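Attaching and effacing protein, pathogenesis factor (Escherichia coli, PDB 4E9L) is an adhesin of the intimin/invasin family, represented here by a run of extracellular immunoglobulin-like domains, and probably helps the bacterium attach to host cells. Local coordinates at residues V214-K219 with G254-T259; A225-S230 with W248-D253; L375-R380 with L391-A396. All blocks are in the same frame, centred on the assembly; numbering follows the deposited sequence. Where two conformers were deposited one is given.

Contact 1. Residues V214-K219 with G254-T259; sequences VTLVAK and GSYVAT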
loop_
_atom_site.group_PDB
_atom_site.type_symbol
_atom_site.label_atom_id
_atom_site.label_comp_id
_atom_site.label_asym_id
_atom_site.label_seq_id
_atom_site.Cartn_x
_atom_site.Cartn_y
_atom_site.Cartn_z
ATOM N N VAL A 214 -3.241 0.312 1.259
ATOM C CA VAL A 214 -2.274 1.297 1.754
ATOM C C VAL A 214 -0.915 0.627 1.596
ATOM O O VAL A 214 -0.769 -0.519 2.022
ATOM C CB VAL A 214 -2.531 1.655 3.237
ATOM C CG1 VAL A 214 -1.530 2.706 3.732
ATOM C CG2 VAL A 214 -3.940 2.144 3.431
ATOM N N THR A 215 0.071 1.325 1.010
ATOM C CA THR A 215 1.436 0.785 0.887
ATOM C C THR A 215 2.403 1.709 1.663
ATOM O O THR A 215 2.368 2.939 1.491
ATOM C CB THR A 215 1.871 0.675 -0.608
ATOM O OG1 THR A 215 0.971 -0.161 -1.333
ATOM C CG2 THR A 215 3.271 0.085 -0.771
ATOM N N LEU A 216 3.258 1.114 2.507
ATOM C CA LEU A 216 4.320 1.832 3.205
ATOM C C LEU A 216 5.660 1.339 2.626
ATOM O O LEU A 216 5.874 0.135 2.525
ATOM C CB LEU A 216 4.302 1.564 4.729
ATOM C CG LEU A 216 5.539 2.114 5.511
ATOM C CD1 LEU A 216 5.509 3.673 5.615
ATOM C CD2 LEU A 216 5.610 1.513 6.909
ATOM N N VAL A 217 6.558 2.256 2.266
ATOM C CA VAL A 217 7.907 1.870 1.869
ATOM C C VAL A 217 8.763 2.483 3.004
ATOM O O VAL A 217 8.799 3.702 3.179
ATOM C CB VAL A 217 8.318 2.276 0.423
ATOM C CG1 VAL A 217 9.777 1.924 0.171
ATOM C CG2 VAL A 217 7.447 1.548 -0.603
ATOM N N ALA A 218 9.293 1.629 3.860
ATOM C CA ALA A 218 10.014 2.088 5.046
ATOM C C ALA A 218 11.498 2.101 4.762
ATOM O O ALA A 218 12.048 1.108 4.268
ATOM C CB ALA A 218 9.721 1.167 6.223
ATOM N N LYS A 219 12.141 3.213 5.083
ATOM C CA LYS A 219 13.576 3.365 4.833
ATOM C C LYS A 219 14.286 4.105 5.963
ATOM O O LYS A 219 13.661 4.910 6.657
ATOM C CB LYS A 219 13.777 4.190 3.543
ATOM C CG LYS A 219 13.446 3.466 2.252
ATOM C CD LYS A 219 13.456 4.479 1.115
ATOM C CE LYS A 219 13.755 3.884 -0.241
ATOM N NZ LYS A 219 12.837 2.788 -0.617
ATOM N N GLY A 254 11.466 -3.826 2.312
ATOM C CA GLY A 254 10.884 -2.778 3.150
ATOM C C GLY A 254 9.541 -2.231 2.704
ATOM O O GLY A 254 9.185 -1.102 3.044
ATOM N N SER A 255 8.791 -3.029 1.942
ATOM C CA SER A 255 7.461 -2.672 1.464
ATOM C C SER A 255 6.441 -3.391 2.347
ATOM O O SER A 255 6.607 -4.574 2.626
ATOM C CB SER A 255 7.302 -3.098 0.005
ATOM O OG SER A 255 6.000 -2.778 -0.448
ATOM N N TYR A 256 5.397 -2.688 2.804
ATOM C CA TYR A 256 4.352 -3.299 3.659
ATOM C C TYR A 256 3.012 -2.851 3.138
ATOM O O TYR A 256 2.872 -1.698 2.733
ATOM C CB TYR A 256 4.475 -2.848 5.134
ATOM C CG TYR A 256 5.826 -3.124 5.743
ATOM C CD1 TYR A 256 6.014 -4.195 6.608
ATOM C CD2 TYR A 256 6.918 -2.296 5.476
ATOM C CE1 TYR A 256 7.254 -4.441 7.192
ATOM C CE2 TYR A 256 8.167 -2.539 6.045
ATOM C CZ TYR A 256 8.329 -3.616 6.901
ATOM O OH TYR A 256 9.547 -3.881 7.454
ATOM N N VAL A 257 2.019 -3.736 3.153
ATOM C CA VAL A 257 0.685 -3.336 2.676
ATOM C C VAL A 257 -0.387 -3.623 3.712
ATOM O O VAL A 257 -0.249 -4.561 4.499
ATOM C CB VAL A 257 0.304 -3.940 1.293
ATOM C CG1 VAL A 257 1.298 -3.509 0.195
ATOM C CG2 VAL A 257 0.177 -5.474 1.368
ATOM N N ALA A 258 -1.487 -2.850 3.685
ATOM C CA ALA A 258 -2.621 -3.087 4.590
ATOM C C ALA A 258 -3.876 -2.673 3.875
ATOM O O ALA A 258 -3.816 -1.909 2.903
ATOM C CB ALA A 258 -2.458 -2.280 5.890
ATOM N N THR A 259 -5.017 -3.170 4.355
ATOM C CA THR A 259 -6.340 -2.802 3.854
ATOM C C THR A 259 -6.955 -1.724 4.731
ATOM O O THR A 259 -7.112 -1.907 5.938
ATOM C CB THR A 259 -7.271 -4.013 3.758
ATOM O OG1 THR A 259 -6.628 -5.010 2.970
ATOM C CG2 THR A 259 -8.643 -3.643 3.132
#
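Leu216 and Tyr256 face each other as a hydrogen-bonded antiparallel pair, and their side chains lie on the buried face of the sheet with Val214 and Ala258. The bond from Leu216 N to Tyr256 O (2.8 Å) is nearly straight, the one from Tyr256 N to Leu216 O (2.9 Å) more bent, each donor lying in the plane of the carbonyl it meets. With chi1 at -56°, the Tyr256 ring swings to the side of its own backbone N, which brings the CD2-CE2 side of the ring beside Ala218. There CE2 comes 4.0 Å from Ala218 CB, in an oblique approach, while Leu216 O sits at the ring edge, in plane, 4.0 Å from CD2. Leu216 reaches the ring more loosely, its CD2 lying 4.3 Å from Tyr256 CD2. The phenol oxygen is satisfied beyond the strands by Ile226 O. Strands 211-217 and 255-261 are the two inner strands of a four-stranded antiparallel sheet, one layer of an immunoglobulin-like sandwich as in invasin domains; the local axes approach to 4.7 Å and run 159° apart. On the inner side of this layer Leu216 and Tyr256 both touch Leu231 of the opposing sheet, and Val214 packs on Val199 and Val201 of the neighbouring edge strand. The other face is partly exposed and more thinly packed. Thr215 and Val257 form a non-hydrogen-bonded pair whose side chains lie alongside each other, pointing the same way, with Thr215 OG1 3.7 Å from Val257 CG1. Next to them the Thr215 methyl CG2 comes only to 4.0 Å from Ser255 OG, and Val217 adds little further cover. At the Gly254 end, Ala218 N bonds Gly254 O (168° at the hydrogen), continuing the ladder past the last paired strand residues.

Contact 2. Residues A225-S230 with W248-D253; sequences AISGLS and WTEKGD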
loop_
_atom_site.group_PDB
_atom_site.type_symbol
_atom_site.label_atom_id
_atom_site.label_comp_id
_atom_site.label_asym_id
_atom_site.label_seq_id
_atom_site.Cartn_x
_atom_site.Cartn_y
_atom_site.Cartn_z
ATOM N N ALA A 225 16.156 -0.056 2.704
ATOM C CA ALA A 225 14.851 -0.643 3.006
ATOM C C ALA A 225 14.915 -1.309 4.398
ATOM O O ALA A 225 15.931 -1.922 4.751
ATOM C CB ALA A 225 14.506 -1.678 1.944
ATOM N N ILE A 226 13.885 -1.100 5.224
ATOM C CA ILE A 226 13.844 -1.662 6.569
ATOM C C ILE A 226 12.834 -2.815 6.622
ATOM O O ILE A 226 11.626 -2.592 6.441
ATOM C CB ILE A 226 13.544 -0.596 7.644
ATOM C CG1 ILE A 226 14.585 0.553 7.608
ATOM C CG2 ILE A 226 13.499 -1.259 9.037
ATOM C CD1 ILE A 226 14.197 1.720 8.452
ATOM N N SER A 227 13.340 -4.026 6.916
ATOM C CA SER A 227 12.557 -5.267 7.012
ATOM C C SER A 227 12.160 -5.636 8.434
ATOM O O SER A 227 12.734 -5.125 9.390
ATOM C CB SER A 227 13.309 -6.428 6.363
ATOM O OG SER A 227 13.329 -6.287 4.951
ATOM N N GLY A 228 11.154 -6.505 8.539
ATOM C CA GLY A 228 10.650 -7.077 9.779
ATOM C C GLY A 228 9.989 -6.126 10.744
ATOM O O GLY A 228 9.901 -6.450 11.926
ATOM N N LEU A 229 9.505 -4.957 10.271
ATOM C CA LEU A 229 8.843 -4.000 11.162
ATOM C C LEU A 229 7.477 -4.467 11.642
ATOM O O LEU A 229 6.754 -5.107 10.883
ATOM C CB LEU A 229 8.689 -2.627 10.487
ATOM C CG LEU A 229 9.992 -1.848 10.235
ATOM C CD1 LEU A 229 9.723 -0.600 9.462
ATOM C CD2 LEU A 229 10.695 -1.479 11.525
ATOM N N SER A 230 7.115 -4.102 12.887
ATOM C CA SER A 230 5.786 -4.339 13.454
ATOM C C SER A 230 5.098 -2.982 13.415
ATOM O O SER A 230 5.608 -2.005 13.975
ATOM C CB SER A 230 5.878 -4.882 14.878
ATOM O OG SER A 230 6.211 -6.258 14.793
ATOM N N TRP A 248 -0.727 -5.605 8.839
ATOM C CA TRP A 248 0.190 -5.311 7.731
ATOM C C TRP A 248 0.831 -6.595 7.195
ATOM O O TRP A 248 1.056 -7.545 7.952
ATOM C CB TRP A 248 1.270 -4.311 8.167
ATOM C CG TRP A 248 0.690 -2.951 8.435
ATOM C CD1 TRP A 248 0.026 -2.551 9.561
ATOM C CD2 TRP A 248 0.686 -1.827 7.541
ATOM N NE1 TRP A 248 -0.402 -1.251 9.422
ATOM C CE2 TRP A 248 0.009 -0.773 8.197
ATOM C CE3 TRP A 248 1.157 -1.620 6.233
ATOM C CZ2 TRP A 248 -0.211 0.470 7.589
ATOM C CZ3 TRP A 248 0.942 -0.390 5.624
ATOM C CH2 TRP A 248 0.281 0.648 6.305
ATOM N N THR A 249 1.072 -6.623 5.891
ATOM C CA THR A 249 1.758 -7.737 5.222
ATOM C C THR A 249 3.043 -7.209 4.628
ATOM O O THR A 249 3.002 -6.342 3.746
ATOM C CB THR A 249 0.898 -8.387 4.129
ATOM O OG1 THR A 249 -0.348 -8.791 4.696
ATOM C CG2 THR A 249 1.610 -9.623 3.504
ATOM N N GLU A 250 4.175 -7.783 5.052
ATOM C CA GLU A 250 5.473 -7.424 4.503
ATOM C C GLU A 250 5.629 -8.086 3.145
ATOM O O GLU A 250 5.334 -9.279 3.006
ATOM C CB GLU A 250 6.602 -7.825 5.462
ATOM C CG GLU A 250 7.929 -7.234 5.012
ATOM C CD GLU A 250 9.080 -7.360 5.979
ATOM O OE1 GLU A 250 8.879 -7.862 7.107
ATOM O OE2 GLU A 250 10.191 -6.936 5.602
ATOM N N LYS A 251 6.007 -7.296 2.129
ATOM C CA LYS A 251 6.129 -7.775 0.744
ATOM C C LYS A 251 7.580 -7.811 0.268
ATOM O O LYS A 251 7.833 -7.950 -0.924
ATOM C CB LYS A 251 5.271 -6.928 -0.214
ATOM C CG LYS A 251 3.765 -6.978 0.027
ATOM C CD LYS A 251 3.192 -8.370 -0.315
ATOM C CE LYS A 251 1.699 -8.430 -0.187
ATOM N NZ LYS A 251 1.191 -9.822 -0.335
ATOM N N GLY A 252 8.521 -7.663 1.183
ATOM C CA GLY A 252 9.934 -7.676 0.830
ATOM C C GLY A 252 10.471 -6.313 0.459
ATOM O O GLY A 252 9.720 -5.438 0.003
ATOM N N ASP A 253 11.789 -6.126 0.661
ATOM C CA ASP A 253 12.497 -4.871 0.371
ATOM C C ASP A 253 11.854 -3.645 1.047
ATOM O O ASP A 253 11.702 -2.581 0.424
ATOM C CB ASP A 253 12.724 -4.671 -1.154
ATOM C CG ASP A 253 13.590 -5.726 -1.841
ATOM O OD1 ASP A 253 14.427 -6.366 -1.147
ATOM O OD2 ASP A 253 13.460 -5.886 -3.075
#
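Glu250 presents its carboxylate to the backbone N-H of Gly228 and the hydroxyl of Ser227, and both oxygens share the same N-H. Gly228 N lies 3.0 Å from Glu250 OE1 and 3.1 Å from Glu250 OE2, a bifurcated bond in which the OE2 branch is the straighter, 161° at the hydrogen against 137° for OE1. Each oxygen is met on its syn side, and the donor stands a little over 20° out of the carboxylate plane, so the amide looks into the mouth of the group from slightly above it. Ser227 OG adds a weak bond to the same OE2 at 3.3 Å, and Ser227 CB lies 3.2 Å from this oxygen. The carboxylate is thus held by two donors, one N-H shared between its oxygens and one weak hydroxyl bond, and stays at the surface; as no basic side chain of these two segments joins it, the bonds from neutral donors would only partly offset its charge.

The reach comes from the glutamate chain: CG stands anti to the backbone N (chi1 -170°) and the chain stays extended beyond it, thrusting the carboxylate off the strand. Gly228, with positive phi, turns the loop here. At the other end Ala225 CB meets Asp253 O at 3.3 Å, a close van der Waals contact of a methyl with a backbone carbonyl oxygen.

Further out, the phenol of Tyr256 lies beside the same loop and bonds Ile226 O and Leu229 N on either side of the Ser227-Gly228 peptide, while Glu250 also packs on Tyr256. The loop 225-230 leads from strand 211-217 into strand 231-236 of the opposite sheet, and is fastened here to the edge strand 244-252, which pairs with the following strand 255-261 in the same sheet.

Contact 3. Residues L375-R380 with L391-A396; sequences LSVMPR and LVLNVA
Val377 holds CG1 anti to its backbone N, which places CG2 on the side of its own N, where it reaches Leu393 CD1 at 4.4 Å. Leu393 takes the other course: at chi1 -55° its CG lies beside its own N, and the extended branch brings CD1 over the side chains of both Val377 and Leu375, with Leu375 CD2 also 4.4 Å from Leu393 CD1. Val377 CB lies 4.2 Å from Leu391 CB. Past these pairs Val395 CG2 comes within 4.0 Å of Leu375 CB, extending the apolar face by one residue. These two strands are an antiparallel pair, 391-395 against 373-381, in the sheet that also holds strand 337-339, within the last invasin domain 3 module of this fragment, an immunoglobulin-like sandwich. Across the interior, Leu391 and Leu393 touch Ala303 of the facing sheet. Within their own sheet, Leu375 and Val377 lie against Phe338 of the adjacent strand 337-339. Four backbone bonds support the pairing: Leu375 with Leu393 and Val377 with Leu391 are bonded in both directions. The Leu393 N to Leu375 O bond is the straightest at 176°, whereas Leu391 N to Val377 O, at 149°, bends and is tilted from the carbonyl plane. On the opposite, more exposed face Ser376 and Val392 form a non-hydrogen-bonded pair with little side-chain contact.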
loop_
_atom_site.group_PDB
_atom_site.type_symbol
_atom_site.label_atom_id
_atom_site.label_comp_id
_atom_site.label_asym_id
_atom_site.label_seq_id
_atom_site.Cartn_x
_atom_site.Cartn_y
_atom_site.Cartn_z
ATOM N N LEU A 375 -48.044 3.615 -17.203
ATOM C CA LEU A 375 -46.641 3.637 -17.566
ATOM C C LEU A 375 -45.797 3.397 -16.319
ATOM O O LEU A 375 -45.885 4.179 -15.368
ATOM C CB LEU A 375 -46.214 4.979 -18.217
ATOM C CG LEU A 375 -44.724 5.101 -18.627
ATOM C CD1 LEU A 375 -44.382 4.158 -19.806
ATOM C CD2 LEU A 375 -44.389 6.525 -19.083
ATOM N N SER A 376 -44.956 2.343 -16.354
ATOM C CA SER A 376 -44.033 2.018 -15.276
ATOM C C SER A 376 -42.657 2.564 -15.693
ATOM O O SER A 376 -42.178 2.254 -16.791
ATOM C CB SER A 376 -44.022 0.511 -15.030
ATOM O OG SER A 376 -42.821 0.048 -14.440
ATOM N N VAL A 377 -42.065 3.430 -14.857
ATOM C CA VAL A 377 -40.782 4.059 -15.156
ATOM C C VAL A 377 -39.710 3.569 -14.164
ATOM O O VAL A 377 -39.797 3.862 -12.964
ATOM C CB VAL A 377 -40.908 5.619 -15.178
ATOM C CG1 VAL A 377 -39.580 6.281 -15.500
ATOM C CG2 VAL A 377 -41.971 6.087 -16.162
ATOM N N MET A 378 -38.702 2.847 -14.671
ATOM C CA MET A 378 -37.646 2.327 -13.815
ATOM C C MET A 378 -36.329 3.036 -14.090
ATOM O O MET A 378 -35.720 2.826 -15.151
ATOM C CB MET A 378 -37.522 0.786 -13.907
ATOM C CG MET A 378 -36.371 0.190 -13.059
ATOM S SD MET A 378 -36.357 0.625 -11.279
ATOM C CE MET A 378 -37.794 -0.346 -10.688
ATOM N N PRO A 379 -35.892 3.920 -13.162
ATOM C CA PRO A 379 -34.603 4.594 -13.352
ATOM C C PRO A 379 -33.470 3.563 -13.276
ATOM O O PRO A 379 -33.591 2.519 -12.602
ATOM C CB PRO A 379 -34.538 5.587 -12.192
ATOM C CG PRO A 379 -35.359 4.971 -11.128
ATOM C CD PRO A 379 -36.484 4.275 -11.853
ATOM N N ARG A 380 -32.389 3.862 -13.981
ATOM C CA ARG A 380 -31.221 3.000 -14.067
ATOM C C ARG A 380 -29.964 3.789 -13.760
ATOM O O ARG A 380 -29.797 4.921 -14.244
ATOM C CB ARG A 380 -31.123 2.392 -15.490
ATOM C CG ARG A 380 -32.116 1.276 -15.759
ATOM C CD ARG A 380 -31.514 -0.023 -15.271
ATOM N NE ARG A 380 -32.457 -1.133 -15.330
ATOM C CZ ARG A 380 -32.450 -2.065 -16.274
ATOM N NH1 ARG A 380 -31.552 -2.023 -17.252
ATOM N NH2 ARG A 380 -33.345 -3.046 -16.250
ATOM N N LEU A 391 -41.739 4.174 -10.768
ATOM C CA LEU A 391 -42.658 5.278 -10.703
ATOM C C LEU A 391 -43.810 4.837 -11.628
ATOM O O LEU A 391 -43.566 4.326 -12.728
ATOM C CB LEU A 391 -41.975 6.556 -11.221
ATOM C CG LEU A 391 -42.883 7.725 -11.631
ATOM C CD1 LEU A 391 -43.675 8.267 -10.467
ATOM C CD2 LEU A 391 -42.075 8.821 -12.261
ATOM N N VAL A 392 -45.039 4.970 -11.160
ATOM C CA VAL A 392 -46.202 4.554 -11.953
ATOM C C VAL A 392 -46.993 5.789 -12.357
ATOM O O VAL A 392 -47.427 6.557 -11.506
ATOM C CB VAL A 392 -47.076 3.511 -11.213
ATOM C CG1 VAL A 392 -48.344 3.176 -12.014
ATOM C CG2 VAL A 392 -46.270 2.243 -10.877
ATOM N N LEU A 393 -47.159 5.988 -13.652
ATOM C CA LEU A 393 -47.948 7.094 -14.175
ATOM C C LEU A 393 -49.181 6.545 -14.912
ATOM O O LEU A 393 -49.152 5.419 -15.417
ATOM C CB LEU A 393 -47.111 7.980 -15.137
ATOM C CG LEU A 393 -45.783 8.557 -14.614
ATOM C CD1 LEU A 393 -45.020 9.291 -15.730
ATOM C CD2 LEU A 393 -45.994 9.491 -13.420
ATOM N N ASN A 394 -50.261 7.331 -14.954
ATOM C CA ASN A 394 -51.458 6.963 -15.718
ATOM C C ASN A 394 -51.580 7.980 -16.843
ATOM O O ASN A 394 -52.009 9.110 -16.622
ATOM C CB ASN A 394 -52.687 6.917 -14.804
ATOM C CG ASN A 394 -52.641 5.699 -13.905
ATOM O OD1 ASN A 394 -52.821 4.559 -14.345
ATOM N ND2 ASN A 394 -52.296 5.896 -12.651
ATOM N N VAL A 395 -51.115 7.610 -18.043
ATOM C CA VAL A 395 -51.083 8.539 -19.178
ATOM C C VAL A 395 -52.483 8.718 -19.766
ATOM O O VAL A 395 -53.110 7.732 -20.142
ATOM C CB VAL A 395 -50.013 8.147 -20.237
ATOM C CG1 VAL A 395 -49.845 9.243 -21.294
ATOM C CG2 VAL A 395 -48.667 7.857 -19.565
ATOM N N ALA A 396 -52.952 9.980 -19.837
ATOM C CA ALA A 396 -54.274 10.368 -20.336
ATOM C C ALA A 396 -54.268 10.457 -21.866
ATOM O O ALA A 396 -53.309 10.956 -22.436
ATOM C CB ALA A 396 -54.673 11.705 -19.722
#

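In the fold
Following the chain from the N terminus, contact 1 opens at strand 211-217 and closes at strand 255-261, joining the inner strands of one sheet across a 34-residue excursion. Contact 2 is nested inside that loop: 225-230, on the way to the second sheet, returns to 248-253 on the edge strand before the hairpin into 255-261. The two touch through the Tyr256 hydroxyl and through Val257 O, 2.8 Å from Thr249 N. Contact 3 follows in series, closing a short 10-residue loop; it joins the last strand, 391-395, to 373-381 in the next module, well separated along the chain, its centre 52 Å from that of contact 1 and the nearest atoms about 28 Å apart.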